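Local coordinates for WbbZ protein (Klebsiella pneumoniae subsp. pneumoniae NTUH-K2044, PDB 6X1L) that is of unknown function but belongs to the polysaccharide pyruvyl transferase family, and so may transfer pyruvyl groups to cell-surface polysaccharides, at residues 22-35 / 62-76. Sequence-based numbering, arbitrary orientation.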
loop_
_atom_site.group_PDB
_atom_site.type_symbol
_atom_site.label_atom_id
_atom_site.label_comp_id
_atom_site.label_asym_id
_atom_site.label_seq_id
_atom_site.Cartn_x
_atom_site.Cartn_y
_atom_site.Cartn_z
ATOM N N HIS A 22 9.563 31.364 12.464
ATOM C CA HIS A 22 8.542 30.611 13.173
ATOM C C HIS A 22 8.829 29.122 13.044
ATOM O O HIS A 22 9.535 28.680 12.135
ATOM C CB HIS A 22 7.135 30.918 12.633
ATOM C CG HIS A 22 6.841 32.381 12.491
ATOM N ND1 HIS A 22 7.184 33.104 11.369
ATOM C CD2 HIS A 22 6.231 33.253 13.329
ATOM C CE1 HIS A 22 6.802 34.360 11.522
ATOM N NE2 HIS A 22 6.221 34.478 12.702
ATOM N N ARG A 23 8.273 28.344 13.962
ATOM C CA ARG A 23 8.392 26.898 13.865
ATOM C C ARG A 23 7.182 26.327 13.136
ATOM O O ARG A 23 6.073 26.864 13.209
ATOM C CB ARG A 23 8.541 26.258 15.247
ATOM C CG ARG A 23 7.240 25.949 15.937
ATOM C CD ARG A 23 7.460 25.176 17.221
ATOM N NE ARG A 23 6.207 24.998 17.947
ATOM C CZ ARG A 23 6.098 24.355 19.102
ATOM N NH1 ARG A 23 7.170 23.820 19.668
ATOM N NH2 ARG A 23 4.914 24.246 19.689
ATOM N N PHE A 24 7.413 25.238 12.408
ATOM C CA PHE A 24 6.395 24.659 11.545
ATOM C C PHE A 24 5.596 23.606 12.304
ATOM O O PHE A 24 6.172 22.700 12.914
ATOM C CB PHE A 24 7.028 24.030 10.302
ATOM C CG PHE A 24 7.609 25.023 9.335
ATOM C CD1 PHE A 24 7.483 26.389 9.547
ATOM C CD2 PHE A 24 8.275 24.585 8.201
ATOM C CE1 PHE A 24 8.016 27.291 8.652
ATOM C CE2 PHE A 24 8.808 25.486 7.299
ATOM C CZ PHE A 24 8.680 26.839 7.526
ATOM N N VAL A 25 4.274 23.735 12.265
ATOM C CA VAL A 25 3.352 22.703 12.726
ATOM C C VAL A 25 2.661 22.164 11.483
ATOM O O VAL A 25 1.910 22.892 10.821
ATOM C CB VAL A 25 2.334 23.248 13.735
ATOM C CG1 VAL A 25 1.418 22.130 14.214
ATOM C CG2 VAL A 25 3.043 23.917 14.905
ATOM N N TYR A 26 2.916 20.901 11.149
ATOM C CA TYR A 26 2.537 20.351 9.854
ATOM C C TYR A 26 1.367 19.389 9.993
ATOM O O TYR A 26 1.393 18.484 10.834
ATOM C CB TYR A 26 3.726 19.647 9.193
ATOM C CG TYR A 26 3.373 18.919 7.912
ATOM C CD1 TYR A 26 3.031 19.619 6.766
ATOM C CD2 TYR A 26 3.391 17.526 7.850
ATOM C CE1 TYR A 26 2.709 18.961 5.593
ATOM C CE2 TYR A 26 3.073 16.858 6.681
ATOM C CZ TYR A 26 2.734 17.582 5.556
ATOM O OH TYR A 26 2.416 16.930 4.389
ATOM N N LYS A 27 0.347 19.587 9.158
ATOM C CA LYS A 27 -0.782 18.671 9.036
ATOM C C LYS A 27 -0.828 18.171 7.600
ATOM O O LYS A 27 -1.105 18.948 6.678
ATOM C CB LYS A 27 -2.100 19.342 9.412
ATOM C CG LYS A 27 -3.292 18.391 9.333
ATOM C CD LYS A 27 -3.132 17.243 10.322
ATOM C CE LYS A 27 -4.154 16.130 10.089
ATOM N NZ LYS A 27 -3.877 15.352 8.846
ATOM N N ALA A 28 -0.556 16.882 7.412
ATOM C CA ALA A 28 -0.658 16.281 6.091
ATOM C C ALA A 28 -2.113 16.242 5.640
ATOM O O ALA A 28 -3.020 15.989 6.435
ATOM C CB ALA A 28 -0.075 14.866 6.100
ATOM N N ASN A 29 -2.326 16.494 4.361
ATOM C CA ASN A 29 -3.664 16.400 3.794
ATOM C C ASN A 29 -4.137 14.949 3.822
ATOM O O ASN A 29 -3.414 14.064 3.354
ATOM C CB ASN A 29 -3.657 16.922 2.359
ATOM C CG ASN A 29 -5.047 17.020 1.762
ATOM O OD1 ASN A 29 -5.970 17.527 2.396
ATOM N ND2 ASN A 29 -5.202 16.528 0.535
ATOM N N PRO A 30 -5.310 14.663 4.377
ATOM C CA PRO A 30 -5.869 13.311 4.272
ATOM C C PRO A 30 -6.462 13.061 2.894
ATOM O O PRO A 30 -6.801 13.984 2.151
ATOM C CB PRO A 30 -6.965 13.287 5.347
ATOM C CG PRO A 30 -6.720 14.502 6.197
ATOM C CD PRO A 30 -6.087 15.509 5.295
ATOM N N GLY A 31 -6.572 11.787 2.552
ATOM C CA GLY A 31 -7.161 11.406 1.287
ATOM C C GLY A 31 -6.635 10.060 0.832
ATOM O O GLY A 31 -6.186 9.253 1.639
ATOM N N ASN A 32 -6.703 9.844 -0.481
ATOM C CA ASN A 32 -6.329 8.563 -1.063
ATOM C C ASN A 32 -4.812 8.499 -1.231
ATOM O O ASN A 32 -4.069 9.350 -0.736
ATOM C CB ASN A 32 -7.091 8.331 -2.369
ATOM C CG ASN A 32 -6.814 9.387 -3.427
ATOM O OD1 ASN A 32 -5.692 9.871 -3.576
ATOM N ND2 ASN A 32 -7.844 9.733 -4.183
ATOM N N ALA A 33 -4.336 7.470 -1.935
ATOM C CA ALA A 33 -2.901 7.264 -2.088
ATOM C C ALA A 33 -2.239 8.357 -2.914
ATOM O O ALA A 33 -1.023 8.550 -2.800
ATOM C CB ALA A 33 -2.634 5.891 -2.710
ATOM N N GLY A 34 -3.001 9.061 -3.754
ATOM C CA GLY A 34 -2.476 10.269 -4.368
ATOM C C GLY A 34 -2.034 11.283 -3.332
ATOM O O GLY A 34 -0.976 11.902 -3.461
ATOM N N ASP A 35 -2.830 11.451 -2.276
ATOM C CA ASP A 35 -2.457 12.352 -1.196
ATOM C C ASP A 35 -1.270 11.834 -0.395
ATOM O O ASP A 35 -0.563 12.634 0.227
ATOM C CB ASP A 35 -3.662 12.584 -0.295
ATOM C CG ASP A 35 -4.717 13.436 -0.971
ATOM O OD1 ASP A 35 -4.418 14.612 -1.266
ATOM O OD2 ASP A 35 -5.825 12.925 -1.245
ATOM N N TYR A 62 -0.660 25.580 20.877
ATOM C CA TYR A 62 0.323 26.227 20.026
ATOM C C TYR A 62 0.291 27.735 20.241
ATOM O O TYR A 62 -0.675 28.294 20.770
ATOM C CB TYR A 62 0.074 25.898 18.550
ATOM C CG TYR A 62 0.110 24.416 18.247
ATOM C CD1 TYR A 62 1.310 23.717 18.245
ATOM C CD2 TYR A 62 -1.056 23.718 17.965
ATOM C CE1 TYR A 62 1.348 22.360 17.970
ATOM C CE2 TYR A 62 -1.028 22.361 17.687
ATOM C CZ TYR A 62 0.176 21.689 17.693
ATOM O OH TYR A 62 0.205 20.340 17.416
ATOM N N SER A 63 1.371 28.390 19.823
ATOM C CA SER A 63 1.536 29.822 20.037
ATOM C C SER A 63 0.892 30.595 18.892
ATOM O O SER A 63 1.245 30.398 17.724
ATOM C CB SER A 63 3.017 30.172 20.157
ATOM O OG SER A 63 3.204 31.576 20.195
ATOM N N SER A 64 -0.043 31.481 19.230
ATOM C CA SER A 64 -0.693 32.340 18.247
ATOM C C SER A 64 0.228 33.426 17.705
ATOM O O SER A 64 -0.226 34.256 16.909
ATOM C CB SER A 64 -1.938 32.979 18.865
ATOM O OG SER A 64 -2.542 33.894 17.968
ATOM N N GLU A 65 1.495 33.447 18.108
ATOM C CA GLU A 65 2.443 34.452 17.657
ATOM C C GLU A 65 3.667 33.876 16.962
ATOM O O GLU A 65 4.207 34.526 16.064
ATOM C CB GLU A 65 2.906 35.314 18.842
ATOM C CG GLU A 65 3.791 36.487 18.454
ATOM C CD GLU A 65 4.311 37.245 19.657
ATOM O OE1 GLU A 65 4.676 38.430 19.505
ATOM O OE2 GLU A 65 4.354 36.654 20.756
ATOM N N THR A 66 4.114 32.675 17.333
ATOM C CA THR A 66 5.351 32.121 16.802
ATOM C C THR A 66 5.192 30.770 16.113
ATOM O O THR A 66 6.188 30.229 15.621
ATOM C CB THR A 66 6.399 31.999 17.918
ATOM O OG1 THR A 66 5.861 31.232 19.002
ATOM C CG2 THR A 66 6.799 33.380 18.427
ATOM N N ASP A 67 3.987 30.209 16.059
ATOM C CA ASP A 67 3.745 28.942 15.378
ATOM C C ASP A 67 2.984 29.188 14.085
ATOM O O ASP A 67 2.009 29.947 14.065
ATOM C CB ASP A 67 2.967 27.968 16.266
ATOM C CG ASP A 67 3.819 27.379 17.367
ATOM O OD1 ASP A 67 5.055 27.536 17.310
ATOM O OD2 ASP A 67 3.255 26.768 18.296
ATOM N N ILE A 68 3.431 28.541 13.015
ATOM C CA ILE A 68 2.780 28.591 11.714
ATOM C C ILE A 68 2.267 27.196 11.384
ATOM O O ILE A 68 3.016 26.216 11.481
ATOM C CB ILE A 68 3.744 29.092 10.624
ATOM C CG1 ILE A 68 3.995 30.594 10.790
ATOM C CG2 ILE A 68 3.202 28.773 9.241
ATOM C CD1 ILE A 68 4.910 31.179 9.741
ATOM N N LEU A 69 0.995 27.104 11.007
ATOM C CA LEU A 69 0.433 25.839 10.550
ATOM C C LEU A 69 0.762 25.647 9.076
ATOM O O LEU A 69 0.408 26.486 8.237
ATOM C CB LEU A 69 -1.078 25.797 10.769
ATOM C CG LEU A 69 -1.784 24.583 10.152
ATOM C CD1 LEU A 69 -1.455 23.303 10.917
ATOM C CD2 LEU A 69 -3.289 24.797 10.074
ATOM N N ILE A 70 1.451 24.557 8.763
ATOM C CA ILE A 70 1.708 24.159 7.386
ATOM C C ILE A 70 0.624 23.151 7.031
ATOM O O ILE A 70 0.627 22.018 7.524
ATOM C CB ILE A 70 3.108 23.568 7.211
ATOM C CG1 ILE A 70 4.168 24.500 7.798
ATOM C CG2 ILE A 70 3.386 23.280 5.744
ATOM C CD1 ILE A 70 4.292 25.837 7.080
ATOM N N PHE A 71 -0.324 23.564 6.195
ATOM C CA PHE A 71 -1.390 22.672 5.762
ATOM C C PHE A 71 -0.970 22.004 4.459
ATOM O O PHE A 71 -0.722 22.688 3.459
ATOM C CB PHE A 71 -2.709 23.420 5.592
ATOM C CG PHE A 71 -3.875 22.518 5.317
ATOM C CD1 PHE A 71 -4.329 21.641 6.288
ATOM C CD2 PHE A 71 -4.508 22.538 4.088
ATOM C CE1 PHE A 71 -5.397 20.801 6.038
ATOM C CE2 PHE A 71 -5.578 21.701 3.831
ATOM C CZ PHE A 71 -6.022 20.832 4.807
ATOM N N GLY A 72 -0.901 20.671 4.473
ATOM C CA GLY A 72 -0.353 19.951 3.338
ATOM C C GLY A 72 -1.131 20.205 2.062
ATOM O O GLY A 72 -2.326 20.501 2.083
ATOM N N GLY A 73 -0.431 20.090 0.940
ATOM C CA GLY A 73 -1.039 20.352 -0.348
ATOM C C GLY A 73 -2.083 19.316 -0.714
ATOM O O GLY A 73 -2.218 18.267 -0.088
ATOM N N GLY A 74 -2.838 19.626 -1.754
ATOM C CA GLY A 74 -3.847 18.717 -2.250
ATOM C C GLY A 74 -4.992 19.482 -2.881
ATOM O O GLY A 74 -4.896 20.676 -3.151
ATOM N N GLY A 75 -6.083 18.759 -3.107
ATOM C CA GLY A 75 -7.262 19.324 -3.722
ATOM C C GLY A 75 -8.513 19.079 -2.909
ATOM O O GLY A 75 -9.581 18.813 -3.467
ATOM N N ASN A 76 -8.395 19.175 -1.584
ATOM C CA ASN A 76 -9.550 18.940 -0.727
ATOM C C ASN A 76 -10.425 20.182 -0.580
ATOM O O ASN A 76 -11.631 20.059 -0.332
ATOM C CB ASN A 76 -9.091 18.450 0.648
ATOM C CG ASN A 76 -10.228 17.884 1.471
ATOM O OD1 ASN A 76 -10.890 18.608 2.214
ATOM N ND2 ASN A 76 -10.459 16.578 1.345
HETATM O O HOH W 1 2.161 18.446 2.007
#
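Arg-23 to Lys-27 pairs with Asp-67 to Phe-71 as parallel strands, whose axes run 32° apart. Six backbone bonds alternate in direction, ending with Gly-72 N on Lys-27 O (2.8 Å).

A salt bridge pairs the first side chains of the two strands: the guanidinium and carboxylate planes differ by only 14°, although both its hydrogen bonds, Arg-23 NE to Asp-67 OD1 (2.9 Å) and Arg-23 NH2 to Asp-67 OD2 (3.3 Å), are weak in angle. Ser-63 N meets Asp-67 OD2 (2.9 Å) from above the carboxylate plane, a hydrogen bond that should help hold the carboxylate's rotation.

On one sheet face, Ile-70 CD1 sits over the Phe-24 ring, 4.1 Å from its centroid, while Ile-70 CG2 touches Tyr-26 CD1. On the other, Val-25 CG1, anti to the backbone N (chi1 -179°), makes a CH-pi contact over a face of Tyr-62, 4.1 Å from the ring centroid.

Beyond the strands, Asn-29 CB packs against Gly-73 O (3.1 Å), and one water joins Tyr-26 OH to Gly-73 N.

These are adjacent interior strands of a parallel sheet, consistent with a Rossmann-like GT-B domain: strand 53-55, reached through helix 33-48, flanks 23-27; strand 98-104 flanks 67-71; helix 84-92 packs against Lys-27, Leu-69 and Phe-71.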